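Local coordinates for molybdopterin biosynthesis moeA protein (Pyrococcus horikoshii, PDB 1WU2) that probably acts late in molybdenum cofactor biosynthesis, inserting molybdenum into the pterin precursor as its MoeA relatives do, at residues Y61-E66 / A113-M118; L332-P337 / A355-K360. All coordinates share one frame; numbering follows the deposited sequence.

Interaction 1 (Y61-E66 / A113-M118); sequences YAIRAE and ANAVIM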
ATOM      1  N   TYR A  61     -37.156  20.678  19.148  1.00 38.92           N
ATOM      2  CA  TYR A  61     -38.327  20.220  19.889  1.00 39.33           C
ATOM      3  C   TYR A  61     -38.746  18.837  19.395  1.00 39.70           C
ATOM      4  O   TYR A  61     -39.028  18.654  18.213  1.00 39.44           O
ATOM      5  CB  TYR A  61     -39.483  21.205  19.711  1.00 39.39           C
ATOM      6  CG  TYR A  61     -39.201  22.574  20.284  1.00 39.49           C
ATOM      7  CD1 TYR A  61     -39.404  22.840  21.635  1.00 39.69           C
ATOM      8  CD2 TYR A  61     -38.723  23.601  19.477  1.00 39.75           C
ATOM      9  CE1 TYR A  61     -39.139  24.096  22.167  1.00 39.90           C
ATOM     10  CE2 TYR A  61     -38.457  24.857  19.997  1.00 40.05           C
ATOM     11  CZ  TYR A  61     -38.667  25.100  21.343  1.00 40.24           C
ATOM     12  OH  TYR A  61     -38.403  26.345  21.863  1.00 41.06           O
ATOM     13  N   ALA A  62     -38.780  17.867  20.304  1.00 40.28           N
ATOM     14  CA  ALA A  62     -39.222  16.519  19.982  1.00 40.78           C
ATOM     15  C   ALA A  62     -40.744  16.489  19.836  1.00 41.38           C
ATOM     16  O   ALA A  62     -41.470  16.661  20.811  1.00 41.38           O
ATOM     17  CB  ALA A  62     -38.763  15.545  21.058  1.00 40.76           C
ATOM     18  N   ILE A  63     -41.215  16.282  18.609  1.00 42.26           N
ATOM     19  CA  ILE A  63     -42.642  16.305  18.300  1.00 43.05           C
ATOM     20  C   ILE A  63     -43.088  14.979  17.700  1.00 44.28           C
ATOM     21  O   ILE A  63     -42.304  14.037  17.596  1.00 44.13           O
ATOM     22  CB  ILE A  63     -42.951  17.460  17.315  1.00 42.84           C
ATOM     23  CG1 ILE A  63     -42.222  17.251  15.981  1.00 42.54           C
ATOM     24  CG2 ILE A  63     -42.558  18.798  17.929  1.00 42.44           C
ATOM     25  CD1 ILE A  63     -42.785  18.074  14.841  1.00 42.24           C
ATOM     26  N   ARG A  64     -44.360  14.919  17.318  1.00 45.93           N
ATOM     27  CA  ARG A  64     -44.869  13.843  16.483  1.00 47.34           C
ATOM     28  C   ARG A  64     -44.848  14.353  15.052  1.00 48.72           C
ATOM     29  O   ARG A  64     -45.399  15.415  14.766  1.00 49.03           O
ATOM     30  CB  ARG A  64     -46.302  13.475  16.870  1.00 47.44           C
ATOM     31  CG  ARG A  64     -46.542  13.308  18.362  1.00 48.00           C
ATOM     32  CD  ARG A  64     -46.165  11.943  18.879  1.00 49.11           C
ATOM     33  NE  ARG A  64     -47.135  10.927  18.463  1.00 50.35           N
ATOM     34  CZ  ARG A  64     -48.022  10.333  19.264  1.00 51.36           C
ATOM     35  NH1 ARG A  64     -48.090  10.629  20.560  1.00 51.76           N
ATOM     36  NH2 ARG A  64     -48.852   9.427  18.762  1.00 51.74           N
ATOM     37  N   ALA A  65     -44.193  13.614  14.162  1.00 50.58           N
ATOM     38  CA  ALA A  65     -44.194  13.937  12.738  1.00 52.07           C
ATOM     39  C   ALA A  65     -45.624  13.964  12.202  1.00 53.47           C
ATOM     40  O   ALA A  65     -45.970  14.810  11.382  1.00 53.72           O
ATOM     41  CB  ALA A  65     -43.357  12.920  11.966  1.00 52.21           C
ATOM     42  N   GLU A  66     -46.449  13.044  12.701  1.00 55.12           N
ATOM     43  CA  GLU A  66     -47.840  12.892  12.266  1.00 56.22           C
ATOM     44  C   GLU A  66     -48.673  14.160  12.483  1.00 56.69           C
ATOM     45  O   GLU A  66     -49.587  14.443  11.712  1.00 56.82           O
ATOM     46  CB  GLU A  66     -48.499  11.718  13.008  1.00 56.51           C
ATOM     47  CG  GLU A  66     -48.017  10.332  12.581  1.00 57.40           C
ATOM     48  CD  GLU A  66     -46.637   9.978  13.119  1.00 58.36           C
ATOM     49  OE1 GLU A  66     -46.391  10.162  14.337  1.00 58.89           O
ATOM     50  OE2 GLU A  66     -45.793   9.514  12.322  1.00 59.06           O
ATOM     51  N   ALA A 113     -42.143  10.774  21.131  1.00 33.85           N
ATOM     52  CA  ALA A 113     -41.628  11.522  19.984  1.00 33.99           C
ATOM     53  C   ALA A 113     -40.986  10.615  18.938  1.00 34.13           C
ATOM     54  O   ALA A 113     -40.301   9.648  19.273  1.00 34.12           O
ATOM     55  CB  ALA A 113     -40.631  12.573  20.441  1.00 33.94           C
ATOM     56  N   ASN A 114     -41.227  10.937  17.669  1.00 34.26           N
ATOM     57  CA  ASN A 114     -40.567  10.262  16.553  1.00 34.54           C
ATOM     58  C   ASN A 114     -39.876  11.236  15.590  1.00 34.94           C
ATOM     59  O   ASN A 114     -39.445  10.838  14.511  1.00 34.89           O
ATOM     60  CB  ASN A 114     -41.554   9.347  15.806  1.00 34.41           C
ATOM     61  CG  ASN A 114     -42.657  10.114  15.090  1.00 34.18           C
ATOM     62  OD1 ASN A 114     -42.834  11.308  15.298  1.00 33.56           O
ATOM     63  ND2 ASN A 114     -43.408   9.418  14.243  1.00 33.83           N
ATOM     64  N   ALA A 115     -39.753  12.500  15.994  1.00 35.51           N
ATOM     65  CA  ALA A 115     -39.062  13.511  15.192  1.00 36.08           C
ATOM     66  C   ALA A 115     -38.598  14.701  16.033  1.00 36.81           C
ATOM     67  O   ALA A 115     -39.064  14.904  17.151  1.00 36.75           O
ATOM     68  CB  ALA A 115     -39.962  13.989  14.060  1.00 36.02           C
ATOM     69  N   VAL A 116     -37.668  15.476  15.481  1.00 37.77           N
ATOM     70  CA  VAL A 116     -37.190  16.706  16.107  1.00 38.61           C
ATOM     71  C   VAL A 116     -37.104  17.826  15.065  1.00 39.57           C
ATOM     72  O   VAL A 116     -36.563  17.635  13.976  1.00 39.41           O
ATOM     73  CB  VAL A 116     -35.812  16.515  16.786  1.00 38.59           C
ATOM     74  CG1 VAL A 116     -35.362  17.805  17.470  1.00 38.47           C
ATOM     75  CG2 VAL A 116     -35.857  15.372  17.800  1.00 38.48           C
ATOM     76  N   ILE A 117     -37.651  18.988  15.415  1.00 40.94           N
ATOM     77  CA  ILE A 117     -37.634  20.167  14.551  1.00 42.03           C
ATOM     78  C   ILE A 117     -36.618  21.167  15.088  1.00 43.11           C
ATOM     79  O   ILE A 117     -36.573  21.430  16.284  1.00 43.03           O
ATOM     80  CB  ILE A 117     -39.053  20.815  14.446  1.00 42.04           C
ATOM     81  CG1 ILE A 117     -39.035  22.035  13.512  1.00 42.06           C
ATOM     82  CG2 ILE A 117     -39.598  21.233  15.827  1.00 42.06           C
ATOM     83  CD1 ILE A 117     -39.430  21.733  12.091  1.00 42.54           C
HETATM   84  N   MSE A 118     -35.807  21.723  14.191  1.00 44.54           N
HETATM   85  CA  MSE A 118     -34.802  22.716  14.562  1.00 45.66           C
HETATM   86  C   MSE A 118     -35.447  23.912  15.256  1.00 46.44           C
HETATM   87  O   MSE A 118     -36.540  24.342  14.885  1.00 46.52           O
HETATM   88  CB  MSE A 118     -34.056  23.200  13.322  1.00 45.92           C
HETATM   89  CG  MSE A 118     -33.264  22.123  12.617  1.00 46.71           C
HETATM   90 SE   MSE A 118     -32.196  22.874  11.194  1.00 49.91          SE
HETATM   91  CE  MSE A 118     -30.768  23.630  12.268  1.00 48.05           C
TER
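The side-chain amide of Asn-114 lies against the turn Arg-64 to Glu-66 and grips it twice. Its OD1 accepts the backbone N-H of Ala-65 on a lone pair, N to OD1 2.9 Å, nearly straight at 172°, while its ND2 reaches Glu-66 OE2 at 3.1 Å on the syn side of the carboxylate, with a weak second bond to OE1. With CG wedged between the backbone N and the carbonyl carbon (chi1 67°), the amide meets Ala-65 N and Glu-66 OE2 in its own plane. An alanine here would remove both grips and would probably leave the N-H of Ala-65 without its acceptor and the Glu-66 carboxylate freer to swing. Beside this polar end, Ala-62 CB meets Ala-113 CB at 3.6 Å. On the other face, Ile-117 CG2 packs on Tyr-61 CB at 3.9 Å and Ala-65 CB on Ala-115 CB, where Val-81 and Leu-79 of strand 77-84 cover Tyr-61 and Ile-63. Ile-63 O takes the N-H of Asn-114 at 3.3 Å and, weakly, that of Ala-115, the signature of a classic beta bulge where strand 115-118 begins its antiparallel pairing with strand 60-63.

Interaction 2 (L332-P337 / A355-K360); sequences LQDDIP and ARVIKK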
ATOM      1  N   LEU A 332      -2.211   3.296 -22.737  1.00 34.47           N
ATOM      2  CA  LEU A 332      -0.853   2.816 -22.952  1.00 34.86           C
ATOM      3  C   LEU A 332      -0.059   3.801 -23.812  1.00 35.19           C
ATOM      4  O   LEU A 332      -0.505   4.188 -24.885  1.00 35.14           O
ATOM      5  CB  LEU A 332      -0.901   1.440 -23.616  1.00 34.91           C
ATOM      6  CG  LEU A 332       0.337   0.550 -23.550  1.00 34.91           C
ATOM      7  CD1 LEU A 332       0.733   0.238 -22.120  1.00 34.70           C
ATOM      8  CD2 LEU A 332       0.062  -0.733 -24.326  1.00 34.74           C
ATOM      9  N   GLN A 333       1.119   4.197 -23.332  1.00 35.66           N
ATOM     10  CA  GLN A 333       1.945   5.193 -24.014  1.00 36.02           C
ATOM     11  C   GLN A 333       2.661   4.637 -25.243  1.00 36.26           C
ATOM     12  O   GLN A 333       2.815   5.342 -26.240  1.00 36.43           O
ATOM     13  CB  GLN A 333       2.987   5.782 -23.054  1.00 36.01           C
ATOM     14  CG  GLN A 333       3.682   7.034 -23.591  1.00 36.08           C
ATOM     15  CD  GLN A 333       4.653   7.646 -22.596  1.00 36.41           C
ATOM     16  OE1 GLN A 333       4.315   7.843 -21.430  1.00 36.04           O
ATOM     17  NE2 GLN A 333       5.860   7.952 -23.057  1.00 37.08           N
ATOM     18  N   ASP A 334       3.112   3.387 -25.154  1.00 36.55           N
ATOM     19  CA  ASP A 334       3.948   2.779 -26.190  1.00 36.77           C
ATOM     20  C   ASP A 334       3.406   1.428 -26.642  1.00 36.70           C
ATOM     21  O   ASP A 334       2.602   0.809 -25.950  1.00 36.81           O
ATOM     22  CB  ASP A 334       5.381   2.594 -25.672  1.00 36.95           C
ATOM     23  CG  ASP A 334       5.880   3.793 -24.878  1.00 37.50           C
ATOM     24  OD1 ASP A 334       6.022   4.886 -25.468  1.00 38.99           O
ATOM     25  OD2 ASP A 334       6.154   3.732 -23.660  1.00 37.92           O
ATOM     26  N   ASP A 335       3.863   0.978 -27.807  1.00 36.71           N
ATOM     27  CA  ASP A 335       3.528  -0.349 -28.312  1.00 36.72           C
ATOM     28  C   ASP A 335       4.298  -1.398 -27.510  1.00 36.62           C
ATOM     29  O   ASP A 335       5.475  -1.202 -27.198  1.00 36.68           O
ATOM     30  CB  ASP A 335       3.896  -0.486 -29.797  1.00 36.82           C
ATOM     31  CG  ASP A 335       3.184   0.526 -30.686  1.00 37.15           C
ATOM     32  OD1 ASP A 335       3.806   1.012 -31.656  1.00 37.96           O
ATOM     33  OD2 ASP A 335       2.012   0.896 -30.502  1.00 37.09           O
ATOM     34  N   ILE A 336       3.628  -2.498 -27.175  1.00 36.52           N
ATOM     35  CA  ILE A 336       4.275  -3.658 -26.566  1.00 36.46           C
ATOM     36  C   ILE A 336       4.087  -4.869 -27.475  1.00 36.43           C
ATOM     37  O   ILE A 336       3.078  -5.565 -27.367  1.00 36.49           O
ATOM     38  CB  ILE A 336       3.691  -3.978 -25.163  1.00 36.42           C
ATOM     39  CG1 ILE A 336       3.565  -2.715 -24.313  1.00 36.34           C
ATOM     40  CG2 ILE A 336       4.583  -4.997 -24.441  1.00 36.43           C
ATOM     41  CD1 ILE A 336       2.721  -2.902 -23.069  1.00 36.35           C
ATOM     42  N   PRO A 337       5.035  -5.130 -28.373  1.00 36.35           N
ATOM     43  CA  PRO A 337       5.014  -6.385 -29.130  1.00 36.37           C
ATOM     44  C   PRO A 337       5.237  -7.567 -28.188  1.00 36.24           C
ATOM     45  O   PRO A 337       5.990  -7.444 -27.222  1.00 36.47           O
ATOM     46  CB  PRO A 337       6.165  -6.228 -30.133  1.00 36.46           C
ATOM     47  CG  PRO A 337       7.030  -5.150 -29.595  1.00 36.45           C
ATOM     48  CD  PRO A 337       6.175  -4.272 -28.747  1.00 36.45           C
ATOM     49  N   ALA A 355       0.077   4.585 -18.731  1.00 34.74           N
ATOM     50  CA  ALA A 355       1.049   3.517 -18.503  1.00 35.26           C
ATOM     51  C   ALA A 355       2.238   3.626 -19.466  1.00 35.82           C
ATOM     52  O   ALA A 355       2.123   3.291 -20.644  1.00 35.59           O
ATOM     53  CB  ALA A 355       0.374   2.157 -18.656  1.00 35.19           C
ATOM     54  N   ARG A 356       3.372   4.095 -18.951  1.00 36.58           N
ATOM     55  CA  ARG A 356       4.610   4.208 -19.720  1.00 37.23           C
ATOM     56  C   ARG A 356       5.441   2.941 -19.538  1.00 37.79           C
ATOM     57  O   ARG A 356       5.827   2.608 -18.424  1.00 37.76           O
ATOM     58  CB  ARG A 356       5.411   5.428 -19.253  1.00 37.34           C
ATOM     59  CG  ARG A 356       6.735   5.640 -19.986  1.00 37.91           C
ATOM     60  CD  ARG A 356       7.380   7.000 -19.731  1.00 38.68           C
ATOM     61  NE  ARG A 356       7.713   7.213 -18.319  1.00 39.52           N
ATOM     62  CZ  ARG A 356       8.743   6.654 -17.675  1.00 39.96           C
ATOM     63  NH1 ARG A 356       9.578   5.827 -18.296  1.00 40.22           N
ATOM     64  NH2 ARG A 356       8.942   6.928 -16.389  1.00 40.05           N
ATOM     65  N   VAL A 357       5.724   2.247 -20.633  1.00 38.51           N
ATOM     66  CA  VAL A 357       6.443   0.978 -20.571  1.00 39.12           C
ATOM     67  C   VAL A 357       7.943   1.193 -20.357  1.00 39.81           C
ATOM     68  O   VAL A 357       8.594   1.907 -21.122  1.00 39.88           O
ATOM     69  CB  VAL A 357       6.220   0.149 -21.857  1.00 39.08           C
ATOM     70  CG1 VAL A 357       7.055  -1.131 -21.845  1.00 38.99           C
ATOM     71  CG2 VAL A 357       4.747  -0.194 -22.016  1.00 39.18           C
ATOM     72  N   ILE A 358       8.476   0.578 -19.305  1.00 40.63           N
ATOM     73  CA  ILE A 358       9.918   0.503 -19.099  1.00 41.44           C
ATOM     74  C   ILE A 358      10.430  -0.758 -19.779  1.00 42.01           C
ATOM     75  O   ILE A 358      10.077  -1.872 -19.385  1.00 42.24           O
ATOM     76  CB  ILE A 358      10.263   0.476 -17.594  1.00 41.47           C
ATOM     77  CG1 ILE A 358       9.734   1.734 -16.907  1.00 41.78           C
ATOM     78  CG2 ILE A 358      11.775   0.375 -17.380  1.00 41.70           C
ATOM     79  CD1 ILE A 358       8.533   1.480 -16.075  1.00 42.18           C
ATOM     80  N   LYS A 359      11.254  -0.575 -20.805  1.00 42.68           N
ATOM     81  CA  LYS A 359      11.918  -1.692 -21.475  1.00 43.28           C
ATOM     82  C   LYS A 359      13.373  -1.751 -21.039  1.00 43.38           C
ATOM     83  O   LYS A 359      14.067  -0.734 -21.022  1.00 43.57           O
ATOM     84  CB  LYS A 359      11.833  -1.597 -23.011  1.00 43.53           C
ATOM     85  CG  LYS A 359      11.748  -0.194 -23.608  1.00 44.41           C
ATOM     86  CD  LYS A 359      10.295   0.236 -23.787  1.00 45.73           C
ATOM     87  CE  LYS A 359      10.162   1.741 -23.950  1.00 46.55           C
ATOM     88  NZ  LYS A 359       8.741   2.154 -24.149  1.00 47.25           N
ATOM     89  N   LYS A 360      13.821  -2.944 -20.660  1.00 43.54           N
ATOM     90  CA  LYS A 360      15.238  -3.188 -20.407  1.00 43.47           C
ATOM     91  C   LYS A 360      15.560  -4.690 -20.543  1.00 43.19           C
ATOM     92  O   LYS A 360      14.889  -5.405 -21.294  1.00 43.41           O
ATOM     93  CB  LYS A 360      15.650  -2.605 -19.043  1.00 43.67           C
ATOM     94  CG  LYS A 360      17.151  -2.274 -18.914  1.00 44.32           C
ATOM     95  CD  LYS A 360      17.458  -0.786 -18.747  1.00 45.20           C
ATOM     96  CE  LYS A 360      18.772  -0.583 -17.984  1.00 45.61           C
ATOM     97  NZ  LYS A 360      19.412   0.737 -18.247  1.00 46.03           N
TER
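Ile-336 and Val-357 make the tight part of this contact: Ile-336 CD1 comes to 3.5 Å from Val-357 CG2, the two side chains crossing at a slant. Val-357 CG2 sits anti to its own carbonyl carbon, which presents it to Ile-336 CD1 and, next to it, Leu-332 CD1 at 4.0 Å. Leu-332 CD1 also packs on Ala-355 CB, so four apolar side chains close together; Ile-348 of strand 343-351 adds to them at Ala-355 and Val-357, and Leu-376 and Ile-378 of strand 374-378 at Ile-336. The backbone joins here through a parallel bridge of Leu-332 with Ala-355, in which Gln-333 N gives a nearly straight bond (171°) to Ala-355 O at 3.0 Å, entering from above the carbonyl plane.

Past Leu-332 the first chain leaves the sheet, and the contact turns polar and open. The extended side chain of Gln-333 runs alongside that of Arg-356, both pointing the same way, with Gln-333 OE1 3.4 Å from Arg-356 CB; they meet through the aliphatic stem of the arginine, and the amide and guanidinium planes stand 54° apart. Asp-334 turns its carboxylate back to the second chain, where OD2 forms a salt bridge with Lys-359 NZ at 3.1 Å and takes a weak hydrogen bond from Val-357 N at 3.4 Å. The lysine chain, bent at chi2 (-92°), crosses the aspartate at about a right angle, and its NZ also donates to Val-357 O. Asp-334 and Lys-359 thus sit along one edge of Val-357, carboxylate at its N-H and ammonium at its C=O, while bridging to each other, an ionic clasp probably tempered by solvent, while the apolar cluster beneath joins the chains by shape.

Interaction 1 and interaction 2 belong to separate regions of an elongated chain: 61-66 with 113-118 in the MoeA N-terminal region, 332-337 with 355-360 in the C-terminal region, domain IV. Their centres are 63 Å apart and their nearest atoms about 48 Å, so they do not touch, and along the sequence the first closes before the second opens. No ligand or active site is identified at either. The first is an antiparallel pairing, the second a parallel one that soon diverges. Beyond the second contact's packed part, Lys-360 touches Asp-147 of the second subunit, whereas interaction 1 meets no other chain of the dimer.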